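Local coordinates for putative major capsid protein (Cafeteriavirus-dependent mavirus, PDB 6G44) that probably forms the double jelly-roll building block of the virophage capsid shell, self-assembling during mavirus morphogenesis, at residues 317-331 and 444-458. Numbering follows the deposited sequence.
With SO4 (sulfate ion), chain B.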
loop_
_atom_site.group_PDB
_atom_site.type_symbol
_atom_site.label_atom_id
_atom_site.label_comp_id
_atom_site.label_asym_id
_atom_site.label_seq_id
_atom_site.Cartn_x
_atom_site.Cartn_y
_atom_site.Cartn_z
ATOM N N ASN C 317 13.116 28.728 20.278
ATOM C CA ASN C 317 14.487 29.198 20.063
ATOM C C ASN C 317 15.069 28.577 18.798
ATOM O O ASN C 317 14.946 27.375 18.609
ATOM C CB ASN C 317 15.378 28.856 21.237
ATOM C CG ASN C 317 14.952 29.546 22.514
ATOM O OD1 ASN C 317 14.189 29.008 23.316
ATOM N ND2 ASN C 317 15.442 30.772 22.698
ATOM N N LYS C 318 15.660 29.402 17.939
ATOM C CA LYS C 318 16.229 28.960 16.672
ATOM C C LYS C 318 17.715 28.801 16.875
ATOM O O LYS C 318 18.443 29.801 16.889
ATOM C CB LYS C 318 15.942 29.964 15.553
ATOM C CG LYS C 318 14.459 30.243 15.334
ATOM C CD LYS C 318 14.223 31.156 14.134
ATOM C CE LYS C 318 13.079 32.131 14.319
ATOM N NZ LYS C 318 11.735 31.506 14.494
ATOM N N HIS C 319 18.152 27.562 17.071
ATOM C CA HIS C 319 19.559 27.211 17.259
ATOM C C HIS C 319 20.241 27.057 15.916
ATOM O O HIS C 319 19.631 26.601 14.955
ATOM C CB HIS C 319 19.667 25.911 18.027
ATOM C CG HIS C 319 19.050 25.984 19.379
ATOM N ND1 HIS C 319 19.603 26.746 20.386
ATOM C CD2 HIS C 319 17.912 25.449 19.876
ATOM C CE1 HIS C 319 18.838 26.647 21.460
ATOM N NE2 HIS C 319 17.803 25.874 21.178
ATOM N N ILE C 320 21.495 27.483 15.829
ATOM C CA ILE C 320 22.268 27.380 14.592
ATOM C C ILE C 320 23.550 26.622 14.836
ATOM O O ILE C 320 24.276 26.866 15.823
ATOM C CB ILE C 320 22.581 28.779 13.998
ATOM C CG1 ILE C 320 21.284 29.576 13.784
ATOM C CG2 ILE C 320 23.387 28.652 12.708
ATOM C CD1 ILE C 320 21.452 31.046 13.435
ATOM N N LEU C 321 23.868 25.720 13.921
ATOM C CA LEU C 321 25.162 25.045 13.923
ATOM C C LEU C 321 25.687 25.096 12.504
ATOM O O LEU C 321 24.929 24.942 11.537
ATOM C CB LEU C 321 25.044 23.598 14.400
ATOM C CG LEU C 321 24.888 23.323 15.893
ATOM C CD1 LEU C 321 24.550 21.865 16.182
ATOM C CD2 LEU C 321 26.184 23.712 16.609
ATOM N N THR C 322 27.001 25.309 12.377
ATOM C CA THR C 322 27.662 25.340 11.092
ATOM C C THR C 322 28.906 24.459 11.131
ATOM O O THR C 322 29.780 24.655 11.986
ATOM C CB THR C 322 28.088 26.779 10.707
ATOM O OG1 THR C 322 26.954 27.663 10.769
ATOM C CG2 THR C 322 28.662 26.823 9.316
ATOM N N THR C 323 29.015 23.516 10.192
ATOM C CA THR C 323 30.195 22.663 10.135
ATOM C C THR C 323 31.426 23.505 9.835
ATOM O O THR C 323 31.338 24.584 9.269
ATOM C CB THR C 323 30.119 21.579 9.033
ATOM O OG1 THR C 323 30.106 22.186 7.740
ATOM C CG2 THR C 323 28.892 20.676 9.219
ATOM N N HIS C 324 32.584 22.971 10.198
ATOM C CA HIS C 324 33.826 23.460 9.635
ATOM C C HIS C 324 33.809 23.123 8.143
ATOM O O HIS C 324 32.950 22.339 7.672
ATOM C CB HIS C 324 35.007 22.801 10.337
ATOM C CG HIS C 324 35.074 23.103 11.803
ATOM N ND1 HIS C 324 35.094 24.392 12.292
ATOM C CD2 HIS C 324 35.090 22.290 12.885
ATOM C CE1 HIS C 324 35.139 24.359 13.615
ATOM N NE2 HIS C 324 35.138 23.094 13.998
ATOM N N SER C 325 34.713 23.703 7.364
ATOM C CA SER C 325 34.808 23.374 5.946
ATOM C C SER C 325 35.173 21.910 5.806
ATOM O O SER C 325 36.056 21.418 6.507
ATOM C CB SER C 325 35.822 24.288 5.222
ATOM O OG SER C 325 35.850 24.025 3.833
ATOM N N MET C 326 34.440 21.202 4.954
ATOM C CA MET C 326 34.655 19.788 4.688
ATOM C C MET C 326 35.286 19.638 3.312
ATOM O O MET C 326 34.669 19.984 2.286
ATOM C CB MET C 326 33.316 19.030 4.742
ATOM C CG MET C 326 32.666 19.092 6.113
ATOM S SD MET C 326 31.000 18.378 6.138
ATOM C CE MET C 326 30.023 19.626 5.307
ATOM N N ALA C 327 36.520 19.117 3.298
ATOM C CA ALA C 327 37.307 18.936 2.087
ATOM C C ALA C 327 37.009 17.564 1.513
ATOM O O ALA C 327 37.154 16.569 2.211
ATOM C CB ALA C 327 38.801 19.051 2.426
ATOM N N MET C 328 36.571 17.515 0.258
ATOM C CA MET C 328 36.295 16.256 -0.422
ATOM C C MET C 328 37.119 16.174 -1.694
ATOM O O MET C 328 37.221 17.149 -2.411
ATOM C CB MET C 328 34.804 16.153 -0.739
ATOM C CG MET C 328 34.000 15.922 0.532
ATOM S SD MET C 328 32.209 16.031 0.306
ATOM C CE MET C 328 31.954 17.761 0.515
ATOM N N ASN C 329 37.661 14.997 -1.990
ATOM C CA ASN C 329 38.492 14.831 -3.205
ATOM C C ASN C 329 37.696 14.520 -4.486
ATOM O O ASN C 329 38.262 14.448 -5.585
ATOM C CB ASN C 329 39.535 13.731 -2.987
ATOM C CG ASN C 329 40.504 14.059 -1.869
ATOM O OD1 ASN C 329 40.951 15.198 -1.743
ATOM N ND2 ASN C 329 40.857 13.059 -1.074
ATOM N N ASN C 330 36.379 14.322 -4.345
ATOM C CA ASN C 330 35.500 13.963 -5.449
ATOM C C ASN C 330 34.074 14.328 -4.984
ATOM O O ASN C 330 33.887 14.641 -3.808
ATOM C CB ASN C 330 35.656 12.475 -5.783
ATOM C CG ASN C 330 35.412 11.589 -4.590
ATOM O OD1 ASN C 330 34.264 11.435 -4.155
ATOM N ND2 ASN C 330 36.484 11.011 -4.033
ATOM N N VAL C 331 33.117 14.252 -5.895
ATOM C CA VAL C 331 31.755 14.753 -5.646
ATOM C C VAL C 331 30.814 13.567 -5.358
ATOM O O VAL C 331 30.570 12.762 -6.251
ATOM C CB VAL C 331 31.256 15.569 -6.847
ATOM C CG1 VAL C 331 29.858 16.126 -6.571
ATOM C CG2 VAL C 331 32.222 16.715 -7.170
ATOM N N ALA C 444 32.142 12.998 -10.160
ATOM C CA ALA C 444 33.270 13.739 -10.746
ATOM C C ALA C 444 34.475 13.635 -9.827
ATOM O O ALA C 444 34.363 13.799 -8.611
ATOM C CB ALA C 444 32.916 15.192 -10.935
ATOM N N ASN C 445 35.649 13.419 -10.425
ATOM C CA ASN C 445 36.898 13.434 -9.656
ATOM C C ASN C 445 37.415 14.863 -9.457
ATOM O O ASN C 445 38.576 15.176 -9.715
ATOM C CB ASN C 445 37.958 12.560 -10.327
ATOM C CG ASN C 445 39.158 12.338 -9.435
ATOM O OD1 ASN C 445 39.075 12.487 -8.216
ATOM N ND2 ASN C 445 40.291 11.995 -10.042
ATOM N N LYS C 446 36.551 15.738 -8.977
ATOM C CA LYS C 446 36.858 17.139 -8.790
ATOM C C LYS C 446 36.816 17.382 -7.292
ATOM O O LYS C 446 35.831 17.002 -6.631
ATOM C CB LYS C 446 35.816 18.010 -9.476
ATOM C CG LYS C 446 36.032 19.496 -9.241
ATOM C CD LYS C 446 34.954 20.379 -9.836
ATOM C CE LYS C 446 35.060 21.778 -9.264
ATOM N NZ LYS C 446 36.390 22.410 -9.567
ATOM N N SER C 447 37.856 18.019 -6.750
ATOM C CA SER C 447 37.901 18.345 -5.333
ATOM C C SER C 447 36.948 19.510 -5.046
ATOM O O SER C 447 36.876 20.473 -5.826
ATOM C CB SER C 447 39.330 18.711 -4.895
ATOM O OG SER C 447 40.216 17.618 -5.094
ATOM N N ILE C 448 36.208 19.409 -3.952
ATOM C CA ILE C 448 35.301 20.465 -3.508
ATOM C C ILE C 448 35.440 20.697 -2.017
ATOM O O ILE C 448 35.911 19.833 -1.270
ATOM C CB ILE C 448 33.813 20.160 -3.846
ATOM C CG1 ILE C 448 33.346 18.838 -3.200
ATOM C CG2 ILE C 448 33.628 20.173 -5.354
ATOM C CD1 ILE C 448 31.843 18.612 -3.310
ATOM N N ASN C 449 35.026 21.884 -1.588
ATOM C CA ASN C 449 34.896 22.190 -0.167
ATOM C C ASN C 449 33.452 22.562 0.117
ATOM O O ASN C 449 32.869 23.325 -0.633
ATOM C CB ASN C 449 35.817 23.340 0.230
ATOM C CG ASN C 449 37.284 23.027 -0.029
ATOM O OD1 ASN C 449 37.800 22.011 0.422
ATOM N ND2 ASN C 449 37.950 23.901 -0.761
ATOM N N MET C 450 32.869 21.963 1.155
ATOM C CA MET C 450 31.480 22.221 1.544
ATOM C C MET C 450 31.397 22.661 3.005
ATOM O O MET C 450 32.092 22.145 3.860
ATOM C CB MET C 450 30.638 20.956 1.329
ATOM C CG MET C 450 29.157 21.121 1.689
ATOM S SD MET C 450 28.166 19.599 1.561
ATOM C CE MET C 450 27.844 19.648 -0.167
ATOM N N GLN C 451 30.455 23.566 3.282
ATOM C CA GLN C 451 30.096 23.928 4.626
ATOM C C GLN C 451 28.564 23.912 4.695
ATOM O O GLN C 451 27.895 24.335 3.755
ATOM C CB GLN C 451 30.635 25.330 4.938
ATOM C CG GLN C 451 30.490 25.784 6.377
ATOM C CD GLN C 451 31.413 26.957 6.695
ATOM O OE1 GLN C 451 31.434 27.945 5.968
ATOM N NE2 GLN C 451 32.184 26.841 7.766
ATOM N N VAL C 452 28.045 23.393 5.802
ATOM C CA VAL C 452 26.591 23.284 6.030
ATOM C C VAL C 452 26.209 24.024 7.301
ATOM O O VAL C 452 26.758 23.744 8.354
ATOM C CB VAL C 452 26.183 21.798 6.132
ATOM C CG1 VAL C 452 24.716 21.644 6.523
ATOM C CG2 VAL C 452 26.460 21.103 4.797
ATOM N N GLN C 453 25.244 24.939 7.185
ATOM C CA GLN C 453 24.630 25.623 8.328
ATOM C C GLN C 453 23.203 25.073 8.473
ATOM O O GLN C 453 22.478 25.060 7.482
ATOM C CB GLN C 453 24.576 27.122 8.058
ATOM C CG GLN C 453 23.841 27.928 9.121
ATOM C CD GLN C 453 23.491 29.322 8.670
ATOM O OE1 GLN C 453 22.371 29.582 8.242
ATOM N NE2 GLN C 453 24.478 30.220 8.707
ATOM N N ALA C 454 22.837 24.623 9.662
ATOM C CA ALA C 454 21.473 24.173 9.949
ATOM C C ALA C 454 20.902 25.030 11.062
ATOM O O ALA C 454 21.573 25.221 12.077
ATOM C CB ALA C 454 21.460 22.719 10.391
ATOM N N THR C 455 19.677 25.509 10.875
ATOM C CA THR C 455 18.908 26.187 11.905
ATOM C C THR C 455 17.823 25.213 12.361
ATOM O O THR C 455 17.127 24.612 11.512
ATOM C CB THR C 455 18.305 27.498 11.357
ATOM O OG1 THR C 455 19.347 28.308 10.770
ATOM C CG2 THR C 455 17.624 28.280 12.452
ATOM N N PHE C 456 17.655 25.059 13.662
ATOM C CA PHE C 456 16.815 23.989 14.182
ATOM C C PHE C 456 16.222 24.304 15.524
ATOM O O PHE C 456 16.727 25.148 16.277
ATOM C CB PHE C 456 17.602 22.671 14.245
ATOM C CG PHE C 456 18.840 22.745 15.106
ATOM C CD1 PHE C 456 20.047 23.177 14.559
ATOM C CD2 PHE C 456 18.795 22.404 16.446
ATOM C CE1 PHE C 456 21.192 23.238 15.362
ATOM C CE2 PHE C 456 19.932 22.453 17.244
ATOM C CZ PHE C 456 21.118 22.898 16.690
ATOM N N VAL C 457 15.148 23.590 15.824
ATOM C CA VAL C 457 14.466 23.689 17.115
ATOM C C VAL C 457 14.576 22.365 17.883
ATOM O O VAL C 457 14.613 21.270 17.294
ATOM C CB VAL C 457 12.982 24.093 16.960
ATOM C CG1 VAL C 457 12.852 25.487 16.371
ATOM C CG2 VAL C 457 12.195 23.087 16.116
ATOM N N THR C 458 14.614 22.480 19.209
ATOM C CA THR C 458 14.855 21.345 20.092
ATOM C C THR C 458 13.730 21.228 21.119
ATOM O O THR C 458 13.060 22.228 21.441
ATOM C CB THR C 458 16.193 21.523 20.820
ATOM O OG1 THR C 458 16.153 22.770 21.511
ATOM C CG2 THR C 458 17.365 21.525 19.842
HETATM S S SO4 B . 16.076 32.861 19.586
HETATM O O1 SO4 B . 15.024 33.480 20.419
HETATM O O2 SO4 B . 17.092 33.848 19.161
HETATM O O3 SO4 B . 16.772 31.866 20.431
HETATM O O4 SO4 B . 15.446 32.283 18.357
HETATM O O HOH W 1 14.512 25.185 20.203
HETATM O O HOH W 2 27.102 29.917 9.238
HETATM O O HOH W 3 40.446 15.420 -7.026
#
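CB of His319 lies over one face of the Phe456 ring, offset toward the rim and 3.8 Å from the ring centroid in a CH-pi contact, while Leu321 CG lies at the ring's edge in its plane, 3.7 Å from CE1, with CD1 also touching CZ. Phe456 can lean across its hydrogen-bonded partner His319 because its CG sits between the backbone N and the carbonyl carbon (chi1 59°). Strand 319-328 is an edge strand, within this chain, of a four-stranded antiparallel sheet, paired with strand 448-457 in two ladders offset by one residue.

Where the register shifts, Thr323 N still bonds to Val452 O, and side chains supply the neighbouring bonds. The Thr323 hydroxyl, also placed between N and C (chi1 65°), accepts a hydrogen bond from Val452 N at 3.1 Å and donates to His324 O. The extended Gln451 side chain reaches across, and its NE2 donates to Thr323 O (2.8 Å), which lies nearly in the Gln451 amide plane. Beyond it, on the face shared with Phe456, the methyl of Met328 rests on Met450 CB at 3.5 Å and close to Ile448 CD1, and that of Met326 touches Val452 CG2 at 3.9 Å. Leu321, Met328 and Phe456 also touch strand 286-305, packing the two sheets together, consistent with one barrel of the double jelly-roll.

On the other, more exposed face, a water bridges Thr322 OG1 and Gln453 NE2. The chemistry thus divides: Leu321, Phe456 and the methionines make the inward face apolar, whereas the buried Thr323 hydroxyl and the Gln451 amide supply bonds at the register shift.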